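Long-range contacts in amidase, hydantoinase/carbamoylase family (Burkholderia vietnamiensis, PDB 5I4M), which probably hydrolyses N-carbamoyl-L-amino acids as a dizinc enzyme of the peptidase M20 family: residues G91-A96 against E136-V141; K203-F208 against L426-E431; R235-T240 against T338-I343; A283-M288 against F304-R309. One frame throughout, in Å; residues are numbered along the deposited sequence.

Following the chain from its N terminus, contact 1 comes first: residues 91-96 and 136-141 close a short loop that holds strand 99-103 and helix 117-132. Contact 2 opens after it and closes last, joining strand 206-212 to the end of helix 411-429. Contact 3 falls within that long span and pairs strands 225-242 and 337-350. Contact 4, a hairpin, falls within contact 3. No loops cross. Contacts 1 and 2 touch through His139, His205 and Ala429, their centres about 10 Å apart. Contacts 3 and 4 share a sheet, in which strands 225-242 and 297-310 are neighbours, and both meet the second subunit. Contacts 1 and 3 have centres about 45 Å apart.

Contact 1. Residues G91-A96 against E136-V141; sequences GRVADA and ETEHPV
Arg92 and Glu138 form a salt bridge between two loops. The guanidinium grips the carboxylate side-on: NE of Arg92 gives to OE2 of Glu138 at 2.8 Å, and NH2 of Arg92 to OE1 of Glu138 at 2.9 Å. Both oxygens lie near the guanidinium plane, but they are met from above the carboxylate plane. The Glu138 chain bends at chi2 (89°), which brings its carboxylate back beside Arg92. The Glu136 carboxylate lies against the aliphatic part of Arg92 instead, with OE1 of Glu136 3.7 Å from CG of Arg92.

Two backbone bonds join the loops. Arg92 N gives to Thr137 O at 2.7 Å, and Val93 N gives to Glu138 O at 3.2 Å. Gly91 CA lies 3.3 Å from Thr137 O, so the backbones run close here.

Ala96 and Pro140 make the apolar contact, CB of Ala96 meeting CD of Pro140 at 3.7 Å. CG2 of Val93 packs on the Glu138 carboxylate.

The contact is structural packing away from the zinc sites. It joins the loop between strands 85-89 and 99-103 to the loop between helix 117-132 and strand 141-145. Thr137 also touches Ala429 of helix 411-429.

Contact 2. Residues K203-F208 against L426-E431; sequences KLHAAF and LSRACE
The start of strand 206-212 faces the C-terminal end of helix 411-429, with the CA atoms of Ala206 and Arg428 7.0 Å apart. Side chains make the contact. NE2 of His205 gives a hydrogen bond to OE1 of Glu431 at 2.9 Å. The oxygen lies near the imidazole plane, but the ring meets it from above the carboxylate plane, and the two planes stand 83° apart. With CG anti to the backbone N (chi1 -178°), the His205 ring extends toward the helix end.

Arg428 holds the same carboxylate from within its own segment. NE of Arg428 bonds OE2 of Glu431 at 3.0 Å, and NH2 of Arg428 bonds OE1 of Glu431 at 3.2 Å on the syn lone pair. The Arg428 chain bends at chi2 and chi3. Its methylenes meet the strand: CG of Arg428 lies at the edge of the Phe208 ring, 3.7 Å from CZ of Phe208, and CD of Arg428 lies 3.8 Å from CB of Ala206. Phe208 also packs on Leu421, Ala424 and Met425 of helix 411-429, while His205 stacks on the ring of His139.

OE1 of Glu431 therefore accepts from both His205 and Arg428. This fixes the carboxylate just beyond the helix. The negative charge would tend to favour a protonated His205, whereas the nearby arginine would partly offset that effect.

Contact 3. Residues R235-T240 against T338-I343; sequences RWYEIT and TALEQI
This contact is an antiparallel strand pair between strands 225-242 and 337-350. Strand 225-242 also pairs with strand 297-310, and helix 313-334 packs against the face bearing Leu340 and Gln342. Glu238 and Glu341 form a hydrogen-bonded pair, with Glu238 N to Glu341 O at 2.9 Å and its reciprocal bond. Thr240 and Ala339 form another. Ile343 N gives to Trp236 O at 2.8 Å.

On the helix-side face, CG1 of Ile239 lies beside CG of Leu340 at 3.9 Å. The Gln342 chain runs obliquely past the Tyr237 ring. Extended beyond CG, which is anti to the backbone N (chi1 176°), Gln342 reaches Arg235. NH1 of Arg235 gives a hydrogen bond to OE1 of Gln342 at 2.8 Å, in the amide plane and on a lone pair. Tyr237 OH bonds Asp320.

On the other face, Ile343 crosses Glu238 at about a right angle, its CD1 3.7 Å from OE1 of Glu238. Trp236 touches the bound 3-phosphoglyceric acid, and its NE1 bonds Gln234.

A water bonds OE2 of Glu238 and OE2 of Glu341, bridging two like charges. Glu238 OE1 also forms a salt bridge to Arg295 of the second subunit, which would help offset the paired negative charge.

Contact 4. Residues A283-M288 against F304-R309; sequences ATVGMM and FTVDFR. With 3PG (3-phosphoglyceric acid), chain E.
The beta hairpin of strands 282-291 and 297-310 lies in the M20 dimerisation region and carries Arg309 of the 3-phosphoglycerate pocket. Thr284 and Asp307 form a hydrogen-bonded antiparallel pair, with Asp307 N to Thr284 O at 2.9 Å. The register then shifts by one residue, and Met288 pairs with Phe304. Thr305 N gives to Met287 O at 3.0 Å. A water bridges the irregular part: it accepts from Gly286 N and Thr305 OG1 and donates to Thr284 O. The Thr305 hydroxyl, between its backbone N and carbonyl carbon (chi1 60°), also takes a weak bond from Met287 N.

Apolar side chains face helices 259-276 and 313-334. CB of Ala283 sits at the edge of the Phe308 ring, 3.6 Å from CD1 of Phe308. CE of Met288 lies 4.0 Å from CB of Phe304. From the second subunit, Arg256 bonds Thr284 OG1 and Leu260 packs on Val285.

Asp307 positions the ligand-binding arginine. NE and NH2 of Arg309 grip OD1 and OD2 of Asp307 side-on, both through syn lone pairs. His247 and Asn296 of the second subunit also bond the ligand. The other guanidinium edge holds the ligand carboxylate: NH1 of Arg309 gives to O2 of 3PG at 2.8 Å, and NH2 of Arg309 gives to O1 of 3PG at 2.8 Å, with an N-H...O angle of 157°.

Contact 1. Residues G91-A96 against E136-V141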
loop_
_atom_site.group_PDB
_atom_site.type_symbol
_atom_site.label_atom_id
_atom_site.label_comp_id
_atom_site.label_asym_id
_atom_site.label_seq_id
_atom_site.Cartn_x
_atom_site.Cartn_y
_atom_site.Cartn_z
ATOM N N GLY A 91 18.610 -17.281 -43.028
ATOM C CA GLY A 91 18.055 -17.192 -44.359
ATOM C C GLY A 91 19.071 -17.600 -45.418
ATOM O O GLY A 91 20.204 -17.978 -45.128
ATOM N N ARG A 92 18.638 -17.510 -46.678
ATOM C CA ARG A 92 19.537 -17.834 -47.784
ATOM C C ARG A 92 20.685 -16.833 -47.872
ATOM O O ARG A 92 21.813 -17.203 -48.210
ATOM C CB ARG A 92 18.761 -17.880 -49.101
ATOM C CG ARG A 92 19.579 -18.386 -50.280
ATOM C CD ARG A 92 18.867 -18.182 -51.621
ATOM N NE ARG A 92 18.843 -16.779 -52.031
ATOM C CZ ARG A 92 19.828 -16.170 -52.682
ATOM N NH1 ARG A 92 20.930 -16.834 -53.001
ATOM N NH2 ARG A 92 19.717 -14.889 -53.010
ATOM N N VAL A 93 20.421 -15.567 -47.564
ATOM C CA VAL A 93 21.421 -14.509 -47.663
ATOM C C VAL A 93 21.957 -14.263 -46.262
ATOM O O VAL A 93 21.236 -13.768 -45.389
ATOM C CB VAL A 93 20.836 -13.233 -48.282
ATOM C CG1 VAL A 93 21.897 -12.142 -48.352
ATOM C CG2 VAL A 93 20.281 -13.528 -49.670
ATOM N N ALA A 94 23.226 -14.612 -46.048
ATOM C CA ALA A 94 23.766 -14.669 -44.692
ATOM C C ALA A 94 23.706 -13.313 -43.995
ATOM O O ALA A 94 23.387 -13.234 -42.803
ATOM C CB ALA A 94 25.203 -15.188 -44.729
ATOM N N ASP A 95 24.007 -12.233 -44.711
ATOM C CA ASP A 95 24.086 -10.927 -44.074
ATOM C C ASP A 95 22.837 -10.086 -44.304
ATOM O O ASP A 95 22.864 -8.873 -44.069
ATOM C CB ASP A 95 25.332 -10.181 -44.550
ATOM C CG ASP A 95 25.454 -10.150 -46.050
ATOM O OD1 ASP A 95 24.426 -10.311 -46.738
ATOM O OD2 ASP A 95 26.587 -9.964 -46.544
ATOM N N ALA A 96 21.744 -10.697 -44.751
ATOM C CA ALA A 96 20.522 -9.936 -44.969
ATOM C C ALA A 96 19.930 -9.505 -43.635
ATOM O O ALA A 96 20.082 -10.183 -42.613
ATOM C CB ALA A 96 19.506 -10.761 -45.761
ATOM N N GLU A 136 12.857 -22.232 -47.186
ATOM C CA GLU A 136 14.012 -21.358 -47.078
ATOM C C GLU A 136 13.567 -19.933 -47.370
ATOM O O GLU A 136 12.917 -19.684 -48.390
ATOM C CB GLU A 136 15.111 -21.782 -48.048
ATOM C CG GLU A 136 16.288 -20.823 -48.115
ATOM C CD GLU A 136 17.377 -21.303 -49.066
ATOM O OE1 GLU A 136 17.198 -21.186 -50.302
ATOM O OE2 GLU A 136 18.409 -21.805 -48.572
ATOM N N THR A 137 13.893 -19.013 -46.471
ATOM C CA THR A 137 13.606 -17.599 -46.659
ATOM C C THR A 137 14.845 -16.869 -47.166
ATOM O O THR A 137 15.980 -17.299 -46.949
ATOM C CB THR A 137 13.122 -16.955 -45.354
ATOM O OG1 THR A 137 14.145 -17.063 -44.351
ATOM C CG2 THR A 137 11.856 -17.644 -44.859
ATOM N N GLU A 138 14.612 -15.742 -47.842
ATOM C CA GLU A 138 15.725 -14.920 -48.312
ATOM C C GLU A 138 16.381 -14.182 -47.147
ATOM O O GLU A 138 17.601 -14.255 -46.952
ATOM C CB GLU A 138 15.229 -13.935 -49.370
ATOM C CG GLU A 138 16.332 -13.137 -50.043
ATOM C CD GLU A 138 16.907 -13.836 -51.269
ATOM O OE1 GLU A 138 17.588 -13.149 -52.064
ATOM O OE2 GLU A 138 16.668 -15.057 -51.440
ATOM N N HIS A 139 15.591 -13.477 -46.375
ATOM C CA HIS A 139 16.050 -12.831 -45.162
ATOM C C HIS A 139 16.020 -13.823 -44.002
ATOM O O HIS A 139 15.125 -14.668 -43.933
ATOM C CB HIS A 139 15.158 -11.633 -44.813
ATOM C CG HIS A 139 15.141 -10.557 -45.855
ATOM N ND1 HIS A 139 15.841 -9.376 -45.713
ATOM C CD2 HIS A 139 14.500 -10.475 -47.044
ATOM C CE1 HIS A 139 15.631 -8.614 -46.774
ATOM N NE2 HIS A 139 14.824 -9.258 -47.597
ATOM N N PRO A 140 16.954 -13.723 -43.060
ATOM C CA PRO A 140 16.809 -14.484 -41.822
ATOM C C PRO A 140 15.545 -14.049 -41.098
ATOM O O PRO A 140 15.024 -12.951 -41.305
ATOM C CB PRO A 140 18.068 -14.121 -41.024
ATOM C CG PRO A 140 18.483 -12.788 -41.568
ATOM C CD PRO A 140 18.131 -12.838 -43.029
ATOM N N VAL A 141 15.047 -14.940 -40.251
ATOM C CA VAL A 141 13.862 -14.695 -39.440
ATOM C C VAL A 141 14.268 -14.815 -37.980
ATOM O O VAL A 141 15.051 -15.700 -37.621
ATOM C CB VAL A 141 12.736 -15.687 -39.800
ATOM C CG1 VAL A 141 11.651 -15.687 -38.741
ATOM C CG2 VAL A 141 12.154 -15.360 -41.190
#

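Contact 2. Residues K203-F208 against L426-E431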
loop_
_atom_site.group_PDB
_atom_site.type_symbol
_atom_site.label_atom_id
_atom_site.label_comp_id
_atom_site.label_asym_id
_atom_site.label_seq_id
_atom_site.Cartn_x
_atom_site.Cartn_y
_atom_site.Cartn_z
ATOM N N LYS A 203 20.139 -3.153 -38.392
ATOM C CA LYS A 203 19.002 -2.868 -39.251
ATOM C C LYS A 203 18.064 -4.067 -39.267
ATOM O O LYS A 203 18.503 -5.213 -39.401
ATOM C CB LYS A 203 19.460 -2.540 -40.670
ATOM N N LEU A 204 16.776 -3.802 -39.113
ATOM C CA LEU A 204 15.748 -4.814 -39.287
ATOM C C LEU A 204 15.044 -4.575 -40.612
ATOM O O LEU A 204 14.730 -3.434 -40.958
ATOM C CB LEU A 204 14.733 -4.774 -38.140
ATOM C CG LEU A 204 15.322 -4.811 -36.725
ATOM C CD1 LEU A 204 14.225 -4.705 -35.660
ATOM C CD2 LEU A 204 16.158 -6.069 -36.515
ATOM N N HIS A 205 14.800 -5.653 -41.355
ATOM C CA HIS A 205 14.092 -5.520 -42.623
ATOM C C HIS A 205 12.621 -5.195 -42.396
ATOM O O HIS A 205 12.055 -4.332 -43.083
ATOM C CB HIS A 205 14.236 -6.801 -43.441
ATOM C CG HIS A 205 13.585 -6.730 -44.783
ATOM N ND1 HIS A 205 13.969 -5.823 -45.747
ATOM C CD2 HIS A 205 12.572 -7.448 -45.323
ATOM C CE1 HIS A 205 13.222 -5.989 -46.824
ATOM N NE2 HIS A 205 12.366 -6.967 -46.591
ATOM N N ALA A 206 11.990 -5.874 -41.440
ATOM C CA ALA A 206 10.593 -5.655 -41.086
ATOM C C ALA A 206 10.344 -6.337 -39.754
ATOM O O ALA A 206 11.075 -7.250 -39.366
ATOM C CB ALA A 206 9.635 -6.196 -42.150
ATOM N N ALA A 207 9.296 -5.889 -39.062
ATOM C CA ALA A 207 8.944 -6.443 -37.761
ATOM C C ALA A 207 7.432 -6.581 -37.670
ATOM O O ALA A 207 6.693 -5.730 -38.172
ATOM C CB ALA A 207 9.464 -5.561 -36.621
ATOM N N PHE A 208 6.975 -7.681 -37.067
ATOM C CA PHE A 208 5.562 -7.910 -36.807
ATOM C C PHE A 208 5.428 -8.445 -35.390
ATOM O O PHE A 208 6.217 -9.296 -34.981
ATOM C CB PHE A 208 4.941 -8.934 -37.775
ATOM C CG PHE A 208 4.961 -8.518 -39.215
ATOM C CD1 PHE A 208 3.903 -7.808 -39.757
ATOM C CD2 PHE A 208 6.026 -8.859 -40.032
ATOM C CE1 PHE A 208 3.916 -7.422 -41.090
ATOM C CE2 PHE A 208 6.048 -8.492 -41.359
ATOM C CZ PHE A 208 4.988 -7.769 -41.895
ATOM N N LEU A 426 6.360 -14.327 -43.914
ATOM C CA LEU A 426 6.833 -14.943 -45.152
ATOM C C LEU A 426 6.847 -13.943 -46.293
ATOM O O LEU A 426 7.792 -13.904 -47.090
ATOM C CB LEU A 426 5.954 -16.132 -45.524
ATOM C CG LEU A 426 6.427 -17.503 -45.075
ATOM C CD1 LEU A 426 5.379 -18.531 -45.459
ATOM C CD2 LEU A 426 7.775 -17.827 -45.705
ATOM N N SER A 427 5.796 -13.131 -46.390
ATOM C CA SER A 427 5.715 -12.154 -47.466
ATOM C C SER A 427 6.938 -11.246 -47.481
ATOM O O SER A 427 7.510 -10.977 -48.543
ATOM C CB SER A 427 4.432 -11.342 -47.316
ATOM O OG SER A 427 4.278 -10.434 -48.387
ATOM N N ARG A 428 7.374 -10.781 -46.315
ATOM C CA ARG A 428 8.503 -9.866 -46.291
ATOM C C ARG A 428 9.847 -10.585 -46.288
ATOM O O ARG A 428 10.818 -10.073 -46.861
ATOM C CB ARG A 428 8.388 -8.947 -45.076
ATOM C CG ARG A 428 7.002 -8.317 -44.969
ATOM C CD ARG A 428 7.063 -6.819 -44.920
ATOM N NE ARG A 428 7.867 -6.251 -45.995
ATOM C CZ ARG A 428 8.232 -4.973 -46.042
ATOM N NH1 ARG A 428 7.861 -4.134 -45.080
ATOM N NH2 ARG A 428 8.971 -4.527 -47.049
ATOM N N ALA A 429 9.928 -11.762 -45.665
ATOM C CA ALA A 429 11.207 -12.453 -45.562
ATOM C C ALA A 429 11.620 -13.092 -46.877
ATOM O O ALA A 429 12.789 -13.455 -47.034
ATOM C CB ALA A 429 11.155 -13.516 -44.459
ATOM N N CYS A 430 10.695 -13.229 -47.822
ATOM C CA CYS A 430 10.997 -13.789 -49.127
ATOM C C CYS A 430 11.205 -12.720 -50.190
ATOM O O CYS A 430 11.361 -13.054 -51.368
ATOM C CB CYS A 430 9.896 -14.762 -49.544
ATOM S SG CYS A 430 9.983 -16.306 -48.606
ATOM N N GLU A 431 11.213 -11.450 -49.809
ATOM C CA GLU A 431 11.590 -10.401 -50.750
ATOM C C GLU A 431 13.069 -10.558 -51.092
ATOM O O GLU A 431 13.888 -10.767 -50.192
ATOM C CB GLU A 431 11.306 -9.022 -50.155
ATOM C CG GLU A 431 9.824 -8.778 -49.907
ATOM C CD GLU A 431 9.534 -7.509 -49.123
ATOM O OE1 GLU A 431 10.472 -6.738 -48.830
ATOM O OE2 GLU A 431 8.351 -7.290 -48.785
#

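Contact 3. Residues R235-T240 against T338-I343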
loop_
_atom_site.group_PDB
_atom_site.type_symbol
_atom_site.label_atom_id
_atom_site.label_comp_id
_atom_site.label_asym_id
_atom_site.label_seq_id
_atom_site.Cartn_x
_atom_site.Cartn_y
_atom_site.Cartn_z
ATOM N N ARG A 235 1.076 8.680 -21.552
ATOM C CA ARG A 235 1.877 9.443 -20.608
ATOM C C ARG A 235 1.677 8.806 -19.242
ATOM O O ARG A 235 0.535 8.636 -18.812
ATOM C CB ARG A 235 1.454 10.926 -20.570
ATOM C CG ARG A 235 1.822 11.753 -21.825
ATOM C CD ARG A 235 1.233 13.172 -21.737
ATOM N NE ARG A 235 1.458 13.965 -22.945
ATOM C CZ ARG A 235 2.333 14.960 -23.032
ATOM N NH1 ARG A 235 3.067 15.288 -21.972
ATOM N NH2 ARG A 235 2.463 15.641 -24.174
ATOM N N TRP A 236 2.773 8.441 -18.574
ATOM C CA TRP A 236 2.733 7.909 -17.217
ATOM C C TRP A 236 3.422 8.870 -16.256
ATOM O O TRP A 236 4.411 9.521 -16.607
ATOM C CB TRP A 236 3.435 6.552 -17.110
ATOM C CG TRP A 236 2.813 5.417 -17.872
ATOM C CD1 TRP A 236 1.832 5.483 -18.820
ATOM C CD2 TRP A 236 3.156 4.035 -17.738
ATOM N NE1 TRP A 236 1.539 4.215 -19.289
ATOM C CE2 TRP A 236 2.340 3.311 -18.636
ATOM C CE3 TRP A 236 4.073 3.340 -16.937
ATOM C CZ2 TRP A 236 2.417 1.917 -18.758
ATOM C CZ3 TRP A 236 4.143 1.959 -17.050
ATOM C CH2 TRP A 236 3.320 1.264 -17.954
ATOM N N TYR A 237 2.918 8.910 -15.024
ATOM C CA TYR A 237 3.402 9.849 -14.020
ATOM C C TYR A 237 3.633 9.133 -12.700
ATOM O O TYR A 237 3.010 8.109 -12.413
ATOM C CB TYR A 237 2.401 10.986 -13.761
ATOM C CG TYR A 237 1.954 11.714 -14.993
ATOM C CD1 TYR A 237 0.985 11.172 -15.833
ATOM C CD2 TYR A 237 2.483 12.953 -15.315
ATOM C CE1 TYR A 237 0.570 11.838 -16.964
ATOM C CE2 TYR A 237 2.063 13.636 -16.446
ATOM C CZ TYR A 237 1.107 13.068 -17.263
ATOM O OH TYR A 237 0.688 13.736 -18.392
ATOM N N GLU A 238 4.518 9.720 -11.892
ATOM C CA GLU A 238 4.688 9.388 -10.487
ATOM C C GLU A 238 4.493 10.661 -9.675
ATOM O O GLU A 238 5.103 11.694 -9.976
ATOM C CB GLU A 238 6.073 8.784 -10.219
ATOM C CG GLU A 238 6.239 7.375 -10.803
ATOM C CD GLU A 238 7.603 6.749 -10.533
ATOM O OE1 GLU A 238 7.777 5.554 -10.862
ATOM O OE2 GLU A 238 8.493 7.437 -9.987
ATOM N N ILE A 239 3.637 10.596 -8.663
ATOM C CA ILE A 239 3.335 11.756 -7.831
ATOM C C ILE A 239 3.514 11.353 -6.378
ATOM O O ILE A 239 2.990 10.319 -5.950
ATOM C CB ILE A 239 1.904 12.272 -8.066
ATOM C CG1 ILE A 239 1.746 12.751 -9.507
ATOM C CG2 ILE A 239 1.602 13.425 -7.113
ATOM C CD1 ILE A 239 0.309 13.092 -9.890
ATOM N N THR A 240 4.260 12.153 -5.623
ATOM C CA THR A 240 4.290 12.011 -4.173
ATOM C C THR A 240 3.733 13.291 -3.566
ATOM O O THR A 240 4.220 14.384 -3.871
ATOM C CB THR A 240 5.709 11.741 -3.661
ATOM O OG1 THR A 240 6.182 10.491 -4.182
ATOM C CG2 THR A 240 5.719 11.676 -2.135
ATOM N N THR A 338 4.205 18.853 -3.467
ATOM C CA THR A 338 3.988 17.965 -4.606
ATOM C C THR A 338 5.294 17.686 -5.322
ATOM O O THR A 338 6.016 18.619 -5.692
ATOM C CB THR A 338 3.005 18.557 -5.610
ATOM O OG1 THR A 338 1.779 18.866 -4.945
ATOM C CG2 THR A 338 2.737 17.552 -6.723
ATOM N N ALA A 339 5.576 16.406 -5.540
ATOM C CA ALA A 339 6.638 15.975 -6.441
ATOM C C ALA A 339 5.949 15.234 -7.576
ATOM O O ALA A 339 5.403 14.151 -7.365
ATOM C CB ALA A 339 7.646 15.080 -5.725
ATOM N N LEU A 340 5.928 15.826 -8.763
ATOM C CA LEU A 340 5.246 15.228 -9.904
ATOM C C LEU A 340 6.257 15.059 -11.026
ATOM O O LEU A 340 6.926 16.025 -11.410
ATOM C CB LEU A 340 4.066 16.097 -10.368
ATOM C CG LEU A 340 3.256 15.624 -11.579
ATOM C CD1 LEU A 340 1.866 16.218 -11.535
ATOM C CD2 LEU A 340 3.919 16.011 -12.919
ATOM N N GLU A 341 6.346 13.845 -11.566
ATOM C CA GLU A 341 7.241 13.558 -12.679
ATOM C C GLU A 341 6.480 12.777 -13.731
ATOM O O GLU A 341 5.862 11.760 -13.415
ATOM C CB GLU A 341 8.472 12.748 -12.245
ATOM C CG GLU A 341 9.441 12.498 -13.403
ATOM C CD GLU A 341 10.687 11.713 -13.010
ATOM O OE1 GLU A 341 11.648 11.702 -13.808
ATOM O OE2 GLU A 341 10.708 11.099 -11.920
ATOM N N GLN A 342 6.522 13.245 -14.975
ATOM C CA GLN A 342 6.101 12.392 -16.077
ATOM C C GLN A 342 7.262 11.452 -16.372
ATOM O O GLN A 342 8.334 11.895 -16.804
ATOM C CB GLN A 342 5.721 13.232 -17.291
ATOM C CG GLN A 342 5.361 12.420 -18.527
ATOM C CD GLN A 342 4.942 13.317 -19.685
ATOM O OE1 GLN A 342 3.826 13.826 -19.712
ATOM N NE2 GLN A 342 5.863 13.556 -20.619
ATOM N N ILE A 343 7.079 10.156 -16.094
ATOM C CA ILE A 343 8.177 9.204 -16.231
ATOM C C ILE A 343 8.174 8.485 -17.573
ATOM O O ILE A 343 9.122 7.738 -17.863
ATOM C CB ILE A 343 8.168 8.170 -15.088
ATOM C CG1 ILE A 343 6.932 7.274 -15.175
ATOM C CG2 ILE A 343 8.239 8.866 -13.721
ATOM C CD1 ILE A 343 7.131 5.925 -14.474
HETATM O O HOH W 1 9.355 10.148 -9.797
#

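Contact 4. Residues A283-M288 against F304-R309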
loop_
_atom_site.group_PDB
_atom_site.type_symbol
_atom_site.label_atom_id
_atom_site.label_comp_id
_atom_site.label_asym_id
_atom_site.label_seq_id
_atom_site.Cartn_x
_atom_site.Cartn_y
_atom_site.Cartn_z
ATOM N N ALA A 283 -7.676 6.685 -18.472
ATOM C CA ALA A 283 -7.029 7.308 -17.319
ATOM C C ALA A 283 -7.224 6.436 -16.093
ATOM O O ALA A 283 -8.357 6.055 -15.784
ATOM C CB ALA A 283 -7.581 8.714 -17.051
ATOM N N THR A 284 -6.124 6.162 -15.384
ATOM C CA THR A 284 -6.115 5.199 -14.291
ATOM C C THR A 284 -5.073 5.586 -13.253
ATOM O O THR A 284 -3.978 6.025 -13.601
ATOM C CB THR A 284 -5.773 3.781 -14.785
ATOM O OG1 THR A 284 -6.379 3.553 -16.063
ATOM C CG2 THR A 284 -6.257 2.714 -13.779
ATOM N N VAL A 285 -5.412 5.401 -11.979
ATOM C CA VAL A 285 -4.426 5.339 -10.901
ATOM C C VAL A 285 -4.373 3.882 -10.459
ATOM O O VAL A 285 -5.336 3.369 -9.879
ATOM C CB VAL A 285 -4.784 6.264 -9.728
ATOM C CG1 VAL A 285 -3.818 6.047 -8.564
ATOM C CG2 VAL A 285 -4.731 7.718 -10.180
ATOM N N GLY A 286 -3.260 3.210 -10.737
ATOM C CA GLY A 286 -3.176 1.787 -10.472
ATOM C C GLY A 286 -2.324 1.426 -9.274
ATOM O O GLY A 286 -2.443 0.327 -8.731
ATOM N N MET A 287 -1.459 2.338 -8.847
ATOM C CA MET A 287 -0.478 2.038 -7.810
ATOM C C MET A 287 -0.470 3.168 -6.793
ATOM O O MET A 287 -0.436 4.344 -7.167
ATOM C CB MET A 287 0.918 1.841 -8.422
ATOM C CG MET A 287 2.002 1.509 -7.399
ATOM S SD MET A 287 3.595 1.425 -8.213
ATOM C CE MET A 287 4.661 1.052 -6.817
ATOM N N MET A 288 -0.500 2.808 -5.512
ATOM C CA MET A 288 -0.541 3.788 -4.437
ATOM C C MET A 288 0.165 3.193 -3.230
ATOM O O MET A 288 -0.051 2.026 -2.902
ATOM C CB MET A 288 -1.984 4.168 -4.066
ATOM C CG MET A 288 -2.047 5.247 -2.987
ATOM S SD MET A 288 -3.698 5.905 -2.667
ATOM C CE MET A 288 -3.943 6.890 -4.147
ATOM N N PHE A 304 1.801 7.784 -5.683
ATOM C CA PHE A 304 0.864 7.095 -6.566
ATOM C C PHE A 304 1.217 7.391 -8.018
ATOM O O PHE A 304 2.002 8.297 -8.322
ATOM C CB PHE A 304 -0.594 7.460 -6.257
ATOM C CG PHE A 304 -0.909 8.921 -6.421
ATOM C CD1 PHE A 304 -0.616 9.825 -5.412
ATOM C CD2 PHE A 304 -1.501 9.380 -7.574
ATOM C CE1 PHE A 304 -0.907 11.173 -5.563
ATOM C CE2 PHE A 304 -1.791 10.724 -7.731
ATOM C CZ PHE A 304 -1.489 11.617 -6.723
ATOM N N THR A 305 0.630 6.598 -8.912
ATOM C CA THR A 305 0.909 6.671 -10.339
ATOM C C THR A 305 -0.309 7.173 -11.095
ATOM O O THR A 305 -1.452 7.022 -10.648
ATOM C CB THR A 305 1.322 5.305 -10.900
ATOM O OG1 THR A 305 0.262 4.357 -10.699
ATOM C CG2 THR A 305 2.579 4.808 -10.200
ATOM N N VAL A 306 -0.056 7.777 -12.249
ATOM C CA VAL A 306 -1.122 8.155 -13.165
ATOM C C VAL A 306 -0.790 7.597 -14.533
ATOM O O VAL A 306 0.367 7.630 -14.965
ATOM C CB VAL A 306 -1.322 9.679 -13.225
ATOM C CG1 VAL A 306 -2.436 10.026 -14.205
ATOM C CG2 VAL A 306 -1.658 10.191 -11.854
ATOM N N ASP A 307 -1.806 7.046 -15.192
ATOM C CA ASP A 307 -1.702 6.409 -16.498
ATOM C C ASP A 307 -2.708 7.115 -17.394
ATOM O O ASP A 307 -3.914 7.050 -17.133
ATOM C CB ASP A 307 -2.005 4.908 -16.369
ATOM C CG ASP A 307 -1.910 4.146 -17.689
ATOM O OD1 ASP A 307 -2.562 4.526 -18.684
ATOM O OD2 ASP A 307 -1.196 3.124 -17.701
ATOM N N PHE A 308 -2.214 7.818 -18.415
ATOM C CA PHE A 308 -3.046 8.528 -19.384
ATOM C C PHE A 308 -2.773 7.981 -20.777
ATOM O O PHE A 308 -1.616 7.773 -21.150
ATOM C CB PHE A 308 -2.730 10.033 -19.442
ATOM C CG PHE A 308 -3.385 10.887 -18.371
ATOM C CD1 PHE A 308 -4.475 10.451 -17.640
ATOM C CD2 PHE A 308 -2.905 12.170 -18.147
ATOM C CE1 PHE A 308 -5.063 11.280 -16.689
ATOM C CE2 PHE A 308 -3.487 13.006 -17.198
ATOM C CZ PHE A 308 -4.564 12.566 -16.470
ATOM N N ARG A 309 -3.828 7.794 -21.575
ATOM C CA ARG A 309 -3.657 7.351 -22.957
ATOM C C ARG A 309 -4.701 8.017 -23.843
ATOM O O ARG A 309 -5.835 8.252 -23.412
ATOM C CB ARG A 309 -3.797 5.822 -23.087
ATOM C CG ARG A 309 -3.152 5.075 -21.933
ATOM C CD ARG A 309 -3.240 3.570 -22.115
ATOM N NE ARG A 309 -2.646 2.925 -20.952
ATOM C CZ ARG A 309 -2.072 1.730 -20.973
ATOM N NH1 ARG A 309 -2.032 1.029 -22.104
ATOM N NH2 ARG A 309 -1.510 1.254 -19.871
HETATM C C1 3PG E . 0.722 -1.027 -21.377
HETATM O O1 3PG E . 0.240 -0.921 -20.234
HETATM O O2 3PG E . 0.089 -0.713 -22.409
HETATM C C2 3PG E . 2.123 -1.553 -21.499
HETATM O O3 3PG E . 2.689 -1.168 -22.764
HETATM C C3 3PG E . 2.070 -3.061 -21.415
HETATM O O1P 3PG E . 1.351 -3.572 -22.539
HETATM P P 3PG E . 0.809 -5.117 -22.505
HETATM O O2P 3PG E . 1.950 -5.957 -21.984
HETATM O O3P 3PG E . -0.367 -5.065 -21.540
HETATM O O4P 3PG E . 0.460 -5.409 -23.975
HETATM O O HOH W 2 -1.533 4.255 -12.769
HETATM O O HOH W 3 -5.222 4.632 -18.276
#